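Side-chain contacts in EscN (Escherichia coli O127:H6, PDB 2OBL), which belongs to a type III secretion system and is built, in its C-terminal domain, on a P-loop fold related to the ATP synthase alpha and beta subunits: residues E249-E253 and N254-A258; A281-C284 and K285-A289; L320-N323 and F324-Q327; D331-S334 and Y335-I339. The protein carries 1 engineered substitution. One frame throughout, in Å; residues are numbered along the deposited sequence.

Contact 1: E249-E253 and N254-A258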
loop_
_atom_site.group_PDB
_atom_site.type_symbol
_atom_site.label_atom_id
_atom_site.label_comp_id
_atom_site.label_asym_id
_atom_site.label_seq_id
_atom_site.Cartn_x
_atom_site.Cartn_y
_atom_site.Cartn_z
ATOM N N GLU A 249 2.684 -18.518 3.860
ATOM C CA GLU A 249 3.573 -19.499 3.244
ATOM C C GLU A 249 4.968 -18.951 2.931
ATOM O O GLU A 249 5.979 -19.625 3.183
ATOM C CB GLU A 249 2.922 -20.107 1.998
ATOM C CG GLU A 249 1.780 -21.076 2.315
ATOM C CD GLU A 249 0.494 -20.399 2.805
ATOM O OE1 GLU A 249 0.287 -19.182 2.546
ATOM O OE2 GLU A 249 -0.316 -21.100 3.454
ATOM N N LEU A 250 5.036 -17.739 2.382
ATOM C CA LEU A 250 6.331 -17.099 2.159
ATOM C C LEU A 250 6.984 -16.611 3.457
ATOM O O LEU A 250 8.197 -16.760 3.642
ATOM C CB LEU A 250 6.220 -15.959 1.139
ATOM C CG LEU A 250 5.942 -16.440 -0.287
ATOM C CD1 LEU A 250 5.582 -15.268 -1.200
ATOM C CD2 LEU A 250 7.118 -17.249 -0.853
ATOM N N ALA A 251 6.196 -16.035 4.359
ATOM C CA ALA A 251 6.750 -15.575 5.631
ATOM C C ALA A 251 7.427 -16.709 6.418
ATOM O O ALA A 251 8.437 -16.490 7.093
ATOM C CB ALA A 251 5.676 -14.891 6.479
ATOM N N GLU A 252 6.881 -17.919 6.323
ATOM C CA GLU A 252 7.419 -19.063 7.066
ATOM C C GLU A 252 8.668 -19.654 6.414
ATOM O O GLU A 252 9.410 -20.435 7.032
ATOM C CB GLU A 252 6.332 -20.117 7.260
ATOM C CG GLU A 252 5.226 -19.623 8.176
ATOM C CD GLU A 252 4.120 -20.630 8.363
ATOM O OE1 GLU A 252 3.983 -21.526 7.501
ATOM O OE2 GLU A 252 3.390 -20.529 9.374
ATOM N N GLU A 253 8.906 -19.264 5.166
ATOM C CA GLU A 253 10.146 -19.604 4.479
ATOM C C GLU A 253 11.214 -18.541 4.733
ATOM O O GLU A 253 12.325 -18.637 4.219
ATOM C CB GLU A 253 9.899 -19.756 2.975
ATOM C CG GLU A 253 9.285 -21.085 2.598
ATOM C CD GLU A 253 8.781 -21.128 1.164
ATOM O OE1 GLU A 253 9.150 -20.243 0.356
ATOM O OE2 GLU A 253 8.011 -22.062 0.844
ATOM N N ASN A 254 10.862 -17.533 5.532
ATOM C CA ASN A 254 11.712 -16.370 5.776
ATOM C C ASN A 254 11.990 -15.625 4.482
ATOM O O ASN A 254 13.071 -15.083 4.266
ATOM C CB ASN A 254 13.004 -16.751 6.504
ATOM C CG ASN A 254 12.831 -16.746 8.001
ATOM O OD1 ASN A 254 12.616 -15.696 8.605
ATOM N ND2 ASN A 254 12.906 -17.918 8.611
ATOM N N HIS A 255 10.976 -15.602 3.628
ATOM C CA HIS A 255 11.040 -14.957 2.328
ATOM C C HIS A 255 10.347 -13.601 2.446
ATOM O O HIS A 255 9.120 -13.523 2.475
ATOM C CB HIS A 255 10.343 -15.857 1.305
ATOM C CG HIS A 255 10.213 -15.263 -0.064
ATOM N ND1 HIS A 255 10.676 -15.902 -1.193
ATOM C CD2 HIS A 255 9.631 -14.116 -0.493
ATOM C CE1 HIS A 255 10.411 -15.161 -2.255
ATOM N NE2 HIS A 255 9.777 -14.073 -1.858
ATOM N N PHE A 256 11.143 -12.539 2.546
ATOM C CA PHE A 256 10.615 -11.180 2.730
ATOM C C PHE A 256 11.178 -10.159 1.740
ATOM O O PHE A 256 12.387 -10.176 1.458
ATOM C CB PHE A 256 10.909 -10.684 4.145
ATOM C CG PHE A 256 10.249 -11.493 5.222
ATOM C CD1 PHE A 256 8.887 -11.390 5.446
ATOM C CD2 PHE A 256 10.996 -12.337 6.023
ATOM C CE1 PHE A 256 8.280 -12.135 6.455
ATOM C CE2 PHE A 256 10.401 -13.085 7.033
ATOM C CZ PHE A 256 9.051 -12.980 7.250
ATOM N N PRO A 257 10.323 -9.242 1.235
ATOM C CA PRO A 257 8.863 -9.144 1.463
ATOM C C PRO A 257 8.126 -10.407 1.030
ATOM O O PRO A 257 8.485 -10.990 0.014
ATOM C CB PRO A 257 8.446 -7.978 0.554
ATOM C CG PRO A 257 9.704 -7.138 0.434
ATOM C CD PRO A 257 10.809 -8.156 0.360
ATOM N N ALA A 258 7.089 -10.812 1.773
ATOM C CA ALA A 258 6.435 -12.102 1.555
ATOM C C ALA A 258 5.371 -12.017 0.465
ATOM O O ALA A 258 4.257 -12.520 0.631
ATOM C CB ALA A 258 5.829 -12.624 2.854
HETATM O O HOH W 1 12.290 -20.712 7.103
HETATM O O HOH W 2 11.501 -18.501 -1.181
#
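Leu250 and His255 run side by side and point the same way, the leucine methyl CD2 resting over one face of the imidazole. CD2 stands 3.8 Å from the centroid of the His255 ring and 14° off its normal, a CH-pi contact. The ring is brought there because CG of His255 is anti to its own backbone N (chi1 174°). In the plane of the imidazole, a water 2.7 Å from His255 ND1 also makes a weak bond to Glu253 OE1 and so bridges the two residues. CB of Leu250 meets Ala258 CB at 3.8 Å, and its other methyl, CD1, lies against the carbonyl group of Ala258. Ala251 CB touches Phe256 CE1, also at 3.8 Å, while Phe256 CZ approaches Ala251 O obliquely. The backbone closes the helix end. His255 N donates to Leu250 O over 3.0 Å, and Asn254 N donates to Ala251 O at 3.1 Å. Gln322 and Ile325 of helix 318-325 also touch His255. The two backbone bonds and the positive phi of Asn254 (61°) make a Schellman motif, the C-terminal cap of helix 248-251 in the nucleotide-binding domain, with the side-chain contacts packed on it.

Contact 2: A281-C284 and K285-A289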
loop_
_atom_site.group_PDB
_atom_site.type_symbol
_atom_site.label_atom_id
_atom_site.label_comp_id
_atom_site.label_asym_id
_atom_site.label_seq_id
_atom_site.Cartn_x
_atom_site.Cartn_y
_atom_site.Cartn_z
ATOM N N ALA A 281 9.685 -8.921 -17.049
ATOM C CA ALA A 281 8.852 -9.207 -15.875
ATOM C C ALA A 281 7.994 -10.448 -16.096
ATOM O O ALA A 281 7.807 -11.255 -15.187
ATOM C CB ALA A 281 7.959 -8.024 -15.542
ATOM N N ALA A 282 7.455 -10.590 -17.296
ATOM C CA ALA A 282 6.585 -11.722 -17.602
ATOM C C ALA A 282 7.360 -13.033 -17.530
ATOM O O ALA A 282 6.859 -14.031 -17.013
ATOM C CB ALA A 282 5.948 -11.555 -18.975
ATOM N N GLU A 283 8.582 -13.025 -18.054
ATOM C CA GLU A 283 9.434 -14.197 -17.976
ATOM C C GLU A 283 9.811 -14.496 -16.524
ATOM O O GLU A 283 9.760 -15.648 -16.100
ATOM C CB GLU A 283 10.692 -14.035 -18.844
ATOM C CG GLU A 283 11.710 -15.140 -18.600
ATOM C CD GLU A 283 12.666 -15.352 -19.747
ATOM O OE1 GLU A 283 12.969 -14.380 -20.479
ATOM O OE2 GLU A 283 13.128 -16.505 -19.916
ATOM N N CYS A 284 10.172 -13.463 -15.757
ATOM C CA CYS A 284 10.539 -13.660 -14.358
ATOM C C CYS A 284 9.382 -14.300 -13.601
ATOM O O CYS A 284 9.583 -15.225 -12.811
ATOM C CB CYS A 284 10.956 -12.344 -13.681
ATOM S SG CYS A 284 11.706 -12.586 -12.044
ATOM N N LYS A 285 8.168 -13.814 -13.847
ATOM C CA LYS A 285 6.985 -14.370 -13.188
ATOM C C LYS A 285 6.790 -15.845 -13.541
ATOM O O LYS A 285 6.496 -16.675 -12.675
ATOM C CB LYS A 285 5.740 -13.576 -13.566
ATOM C CG LYS A 285 5.595 -12.259 -12.813
ATOM C CD LYS A 285 4.403 -11.489 -13.322
ATOM C CE LYS A 285 4.801 -10.075 -13.649
ATOM N NZ LYS A 285 3.764 -9.379 -14.469
ATOM N N LYS A 286 6.968 -16.168 -14.816
ATOM C CA LYS A 286 6.827 -17.545 -15.272
ATOM C C LYS A 286 7.899 -18.414 -14.634
ATOM O O LYS A 286 7.628 -19.541 -14.210
ATOM C CB LYS A 286 6.886 -17.617 -16.796
ATOM C CG LYS A 286 5.567 -17.236 -17.466
ATOM C CD LYS A 286 5.772 -16.668 -18.867
ATOM C CE LYS A 286 4.460 -16.138 -19.449
ATOM N NZ LYS A 286 4.602 -15.652 -20.860
ATOM N N LEU A 287 9.110 -17.877 -14.534
ATOM C CA LEU A 287 10.203 -18.619 -13.922
ATOM C C LEU A 287 9.914 -18.899 -12.452
ATOM O O LEU A 287 10.110 -20.020 -11.980
ATOM C CB LEU A 287 11.539 -17.897 -14.099
ATOM C CG LEU A 287 12.098 -17.891 -15.530
ATOM C CD1 LEU A 287 13.413 -17.149 -15.570
ATOM C CD2 LEU A 287 12.271 -19.303 -16.072
ATOM N N ILE A 288 9.445 -17.877 -11.740
ATOM C CA ILE A 288 9.027 -18.032 -10.345
ATOM C C ILE A 288 7.949 -19.105 -10.196
ATOM O O ILE A 288 8.014 -19.933 -9.287
ATOM C CB ILE A 288 8.504 -16.706 -9.760
ATOM C CG1 ILE A 288 9.651 -15.709 -9.589
ATOM C CG2 ILE A 288 7.801 -16.939 -8.421
ATOM C CD1 ILE A 288 9.196 -14.294 -9.216
ATOM N N ALA A 289 6.964 -19.089 -11.088
ATOM C CA ALA A 289 5.850 -20.036 -11.016
ATOM C C ALA A 289 6.275 -21.472 -11.326
ATOM O O ALA A 289 5.740 -22.421 -10.753
ATOM C CB ALA A 289 4.723 -19.608 -11.948
#
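Leu287 N donates to Glu283 O over 2.8 Å, one of four successive i to i+4 bonds in the second half of alpha-helix 275-290. The bond from Ile288 N to Cys284 O is equally regular, at 2.9 Å with an N-H...O angle of 168°. On one side of the helix Glu283 and Leu287 lie side by side, and CG of the glutamate meets Leu287 CD1 at 4.0 Å. This contact uses the aliphatic part of Glu283; its carboxylate is engaged farther out, with OE2 in a salt bridge to Lys313 and OE1 in another to Arg279. Both lysines fold their methylenes back over carbonyl oxygens one turn earlier. Lys285 bends at chi3 (-129°), which brings CE to 3.6 Å from Ala281 O, whereas the extended Lys286 carries CD alongside Ala282 O at 3.4 Å. Cys284 and Ile288 belong to the face packed against helix 318-325, where Ile321 touches both, and Leu65 of helix 60-65 adds to the same apolar cluster. Within that face the ethyl branch of Ile288 runs back over Cys284 O, and its terminal CD1 reaches Cys284 SG at 4.1 Å.

Contact 3: L320-N323 and F324-Q327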
loop_
_atom_site.group_PDB
_atom_site.type_symbol
_atom_site.label_atom_id
_atom_site.label_comp_id
_atom_site.label_asym_id
_atom_site.label_seq_id
_atom_site.Cartn_x
_atom_site.Cartn_y
_atom_site.Cartn_z
ATOM N N LEU A 320 19.411 -16.098 -8.503
ATOM C CA LEU A 320 19.333 -14.738 -9.024
ATOM C C LEU A 320 17.950 -14.157 -8.759
ATOM O O LEU A 320 17.814 -13.055 -8.224
ATOM C CB LEU A 320 19.621 -14.718 -10.523
ATOM C CG LEU A 320 21.094 -14.842 -10.905
ATOM C CD1 LEU A 320 21.238 -14.760 -12.408
ATOM C CD2 LEU A 320 21.909 -13.761 -10.213
ATOM N N ILE A 321 16.931 -14.920 -9.138
ATOM C CA ILE A 321 15.541 -14.507 -8.975
ATOM C C ILE A 321 15.191 -14.260 -7.504
ATOM O O ILE A 321 14.591 -13.243 -7.163
ATOM C CB ILE A 321 14.577 -15.542 -9.601
ATOM C CG1 ILE A 321 14.732 -15.549 -11.128
ATOM C CG2 ILE A 321 13.137 -15.238 -9.213
ATOM C CD1 ILE A 321 14.085 -16.737 -11.810
ATOM N N GLN A 322 15.589 -15.184 -6.634
ATOM C CA GLN A 322 15.294 -15.052 -5.213
ATOM C C GLN A 322 16.020 -13.868 -4.566
ATOM O O GLN A 322 15.431 -13.145 -3.768
ATOM C CB GLN A 322 15.583 -16.363 -4.465
ATOM C CG GLN A 322 14.667 -17.511 -4.871
ATOM C CD GLN A 322 13.198 -17.193 -4.643
ATOM O OE1 GLN A 322 12.362 -17.343 -5.538
ATOM N NE2 GLN A 322 12.880 -16.739 -3.444
ATOM N N ASN A 323 17.288 -13.660 -4.919
ATOM C CA ASN A 323 18.030 -12.489 -4.435
ATOM C C ASN A 323 17.438 -11.169 -4.922
ATOM O O ASN A 323 17.623 -10.116 -4.295
ATOM C CB ASN A 323 19.497 -12.552 -4.862
ATOM C CG ASN A 323 20.295 -13.553 -4.065
ATOM O OD1 ASN A 323 19.798 -14.150 -3.109
ATOM N ND2 ASN A 323 21.549 -13.742 -4.452
ATOM N N PHE A 324 16.746 -11.235 -6.056
ATOM C CA PHE A 324 16.100 -10.064 -6.635
ATOM C C PHE A 324 14.810 -9.718 -5.870
ATOM O O PHE A 324 14.617 -8.579 -5.425
ATOM C CB PHE A 324 15.801 -10.309 -8.119
ATOM C CG PHE A 324 15.043 -9.182 -8.790
ATOM C CD1 PHE A 324 15.695 -8.021 -9.181
ATOM C CD2 PHE A 324 13.680 -9.292 -9.032
ATOM C CE1 PHE A 324 15.006 -6.989 -9.800
ATOM C CE2 PHE A 324 12.977 -8.248 -9.645
ATOM C CZ PHE A 324 13.646 -7.105 -10.032
ATOM N N ILE A 325 13.934 -10.704 -5.707
ATOM C CA ILE A 325 12.627 -10.425 -5.096
ATOM C C ILE A 325 12.678 -10.380 -3.577
ATOM O O ILE A 325 11.913 -9.646 -2.951
ATOM C CB ILE A 325 11.516 -11.394 -5.571
ATOM C CG1 ILE A 325 11.878 -12.846 -5.254
ATOM C CG2 ILE A 325 11.241 -11.188 -7.062
ATOM C CD1 ILE A 325 10.803 -13.864 -5.651
ATOM N N GLN A 326 13.562 -11.172 -2.979
ATOM C CA GLN A 326 13.795 -11.034 -1.555
ATOM C C GLN A 326 14.697 -9.823 -1.376
ATOM O O GLN A 326 15.627 -9.596 -2.172
ATOM C CB GLN A 326 14.406 -12.308 -0.946
ATOM C CG GLN A 326 13.462 -13.499 -0.964
ATOM C CD GLN A 326 14.104 -14.766 -0.432
ATOM O OE1 GLN A 326 14.075 -15.814 -1.082
ATOM N NE2 GLN A 326 14.705 -14.672 0.750
ATOM N N GLN A 327 14.414 -9.034 -0.350
ATOM C CA GLN A 327 15.092 -7.764 -0.165
ATOM C C GLN A 327 15.014 -7.337 1.289
ATOM O O GLN A 327 13.925 -7.205 1.850
ATOM C CB GLN A 327 14.416 -6.712 -1.031
ATOM C CG GLN A 327 15.127 -5.378 -1.091
ATOM C CD GLN A 327 14.396 -4.425 -2.005
ATOM O OE1 GLN A 327 13.402 -4.795 -2.616
ATOM N NE2 GLN A 327 14.879 -3.200 -2.109
#
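Gln322 and Gln326, one helical turn apart, are joined by a side-chain hydrogen bond in which NE2 of Gln322 donates to OE1 of Gln326 over 2.8 Å. The acceptor is met on a lone pair in its carbonyl plane, and it lies close to the amide plane of Gln322, although the two amides are turned 59° from each other. Gln322 reaches across by bending at chi2 (-59°), while Gln326 stays extended. A second bond ties the same pair: Gln326 N donates to Gln322 O, also at 2.8 Å. Among the other backbone bonds, Ile325 N reaches Ile321 O at 3.0 Å, whereas Phe324 N makes weak bonds to both Leu320 O and Ile321 O. Van der Waals contacts centre on Ile325. CG1 sits between the backbone N and the carbonyl carbon (chi1 59°) and passes 3.3 Å from Ile321 O; CD1 then lies 3.8 Å from Gln322 OE1 and makes a loose apolar contact with Ile321 CG2 at 4.5 Å. Phe324 turns to another side, where Ser341, Leu342 and Val345 of helix 335-345 meet it. Arg60 donates to the carbonyls of Phe324 and Gln326. Paired i to i+4 main-chain and glutamine bonds thus finish the C-terminal turn of helix 318-325, in the helical C-terminal region of this type III secretion protein.

Contact 4: D331-S334 and Y335-I339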
loop_
_atom_site.group_PDB
_atom_site.type_symbol
_atom_site.label_atom_id
_atom_site.label_comp_id
_atom_site.label_asym_id
_atom_site.label_seq_id
_atom_site.Cartn_x
_atom_site.Cartn_y
_atom_site.Cartn_z
ATOM N N ASP A 331 18.830 -3.266 2.129
ATOM C CA ASP A 331 19.156 -3.636 0.752
ATOM C C ASP A 331 18.478 -2.651 -0.200
ATOM O O ASP A 331 17.363 -2.898 -0.666
ATOM C CB ASP A 331 18.663 -5.062 0.495
ATOM C CG ASP A 331 19.018 -5.584 -0.882
ATOM O OD1 ASP A 331 19.516 -4.814 -1.729
ATOM O OD2 ASP A 331 18.782 -6.788 -1.116
ATOM N N ILE A 332 19.163 -1.542 -0.477
ATOM C CA ILE A 332 18.626 -0.419 -1.256
ATOM C C ILE A 332 18.849 -0.606 -2.759
ATOM O O ILE A 332 19.861 -1.174 -3.176
ATOM C CB ILE A 332 19.298 0.921 -0.819
ATOM C CG1 ILE A 332 19.239 1.093 0.704
ATOM C CG2 ILE A 332 18.665 2.119 -1.530
ATOM C CD1 ILE A 332 17.861 0.839 1.308
ATOM N N SER A 333 17.911 -0.109 -3.565
ATOM C CA SER A 333 17.939 -0.319 -5.019
ATOM C C SER A 333 17.165 0.767 -5.786
ATOM O O SER A 333 15.955 0.903 -5.641
ATOM C CB SER A 333 17.369 -1.707 -5.349
ATOM O OG SER A 333 17.557 -2.038 -6.715
ATOM N N SER A 334 17.868 1.538 -6.606
ATOM C CA SER A 334 17.227 2.570 -7.413
ATOM C C SER A 334 16.414 1.918 -8.534
ATOM O O SER A 334 16.546 0.716 -8.795
ATOM C CB SER A 334 18.291 3.475 -8.030
ATOM O OG SER A 334 18.852 2.824 -9.149
ATOM N N TYR A 335 15.579 2.709 -9.206
ATOM C CA TYR A 335 14.721 2.161 -10.240
ATOM C C TYR A 335 15.568 1.720 -11.425
ATOM O O TYR A 335 15.335 0.663 -12.008
ATOM C CB TYR A 335 13.660 3.182 -10.655
ATOM C CG TYR A 335 12.574 2.638 -11.566
ATOM C CD1 TYR A 335 11.830 1.511 -11.214
ATOM C CD2 TYR A 335 12.277 3.266 -12.767
ATOM C CE1 TYR A 335 10.834 1.014 -12.054
ATOM C CE2 TYR A 335 11.280 2.782 -13.610
ATOM C CZ TYR A 335 10.560 1.657 -13.243
ATOM O OH TYR A 335 9.567 1.184 -14.077
ATOM N N GLU A 336 16.568 2.526 -11.768
ATOM C CA GLU A 336 17.523 2.111 -12.792
ATOM C C GLU A 336 18.129 0.753 -12.438
ATOM O O GLU A 336 18.110 -0.172 -13.247
ATOM C CB GLU A 336 18.618 3.158 -12.968
ATOM C CG GLU A 336 19.774 2.690 -13.846
ATOM C CD GLU A 336 20.857 3.734 -13.998
ATOM O OE1 GLU A 336 21.880 3.648 -13.275
ATOM O OE2 GLU A 336 20.687 4.645 -14.837
ATOM N N LYS A 337 18.636 0.623 -11.218
ATOM C CA LYS A 337 19.270 -0.619 -10.794
ATOM C C LYS A 337 18.308 -1.799 -10.802
ATOM O O LYS A 337 18.688 -2.914 -11.165
ATOM C CB LYS A 337 19.887 -0.476 -9.404
ATOM C CG LYS A 337 20.487 -1.773 -8.878
ATOM C CD LYS A 337 21.616 -1.519 -7.889
ATOM C CE LYS A 337 21.078 -1.105 -6.529
ATOM N NZ LYS A 337 22.196 -0.758 -5.609
ATOM N N THR A 338 17.070 -1.553 -10.369
ATOM C CA THR A 338 16.051 -2.599 -10.331
ATOM C C THR A 338 15.802 -3.181 -11.713
ATOM O O THR A 338 15.763 -4.401 -11.890
ATOM C CB THR A 338 14.732 -2.062 -9.743
ATOM O OG1 THR A 338 14.925 -1.811 -8.350
ATOM C CG2 THR A 338 13.590 -3.079 -9.908
ATOM N N ILE A 339 15.642 -2.305 -12.697
ATOM C CA ILE A 339 15.414 -2.763 -14.055
ATOM C C ILE A 339 16.643 -3.509 -14.602
ATOM O O ILE A 339 16.508 -4.565 -15.215
ATOM C CB ILE A 339 14.971 -1.602 -14.982
ATOM C CG1 ILE A 339 13.697 -0.955 -14.417
ATOM C CG2 ILE A 339 14.742 -2.110 -16.412
ATOM C CD1 ILE A 339 13.197 0.263 -15.195
HETATM O O HOH W 3 13.300 0.142 -7.515
#
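Tyr335 begins the helix that Ser334 caps, and its ring packs on His277 of helix 275-290 and Asp63 of helix 60-65. Glu336 follows with CB 3.8 Å from Ser334 OG, a loose apposition. Lys337 supplies the capped amide: its backbone N donates to Ser334 OG over 3.0 Å in a nearly straight bond, N-H...O angle 168°. Ser334 can accept it because OG is placed between its backbone N and carbonyl carbon, at chi1 79°. The lysine side chain then runs back along the incoming loop, CE standing 3.6 Å from Ser333 CA, and NZ ends in a weak bond to Ile332 O. Thr338 N donates to Ser334 O at 2.8 Å, the first i to i+4 bond of the helix. Its hydroxyl OG1 is 3.1 Å from Ser333 OG, a hydrogen bond whose direction is open, and Ser334 O is a further possible acceptor. A water also sits 2.7 Å from Thr338 OG1 and bonds weakly to Ser333 O. This N-cap therefore satisfies an amide of the first turn of helix 335-345 with a serine oxygen, while threonine, serine and water share a small polar network around the turn.

From the N terminus, contact 1 closes the turn after helix 248-251, contact 2 lies within helix 275-290, contact 3 finishes helix 318-325, and contact 4 starts helix 335-345. All four are local and follow in series, none nesting or crossing. Contact 3 joins the others in space. Its Ile325 CD1 packs on Ile288 CD1 of contact 2, its Phe324 CE1 lies 3.4 Å from Thr338 O of contact 4, and its C-terminal end meets contact 1, where Phe256 O and Gln327 N probably hydrogen-bond at 2.9 Å. Contacts 2 and 4 do not touch, their nearest atoms about 8 Å apart. Helix 318-325 thereby ties the nucleotide-binding domain to the C-terminal helices.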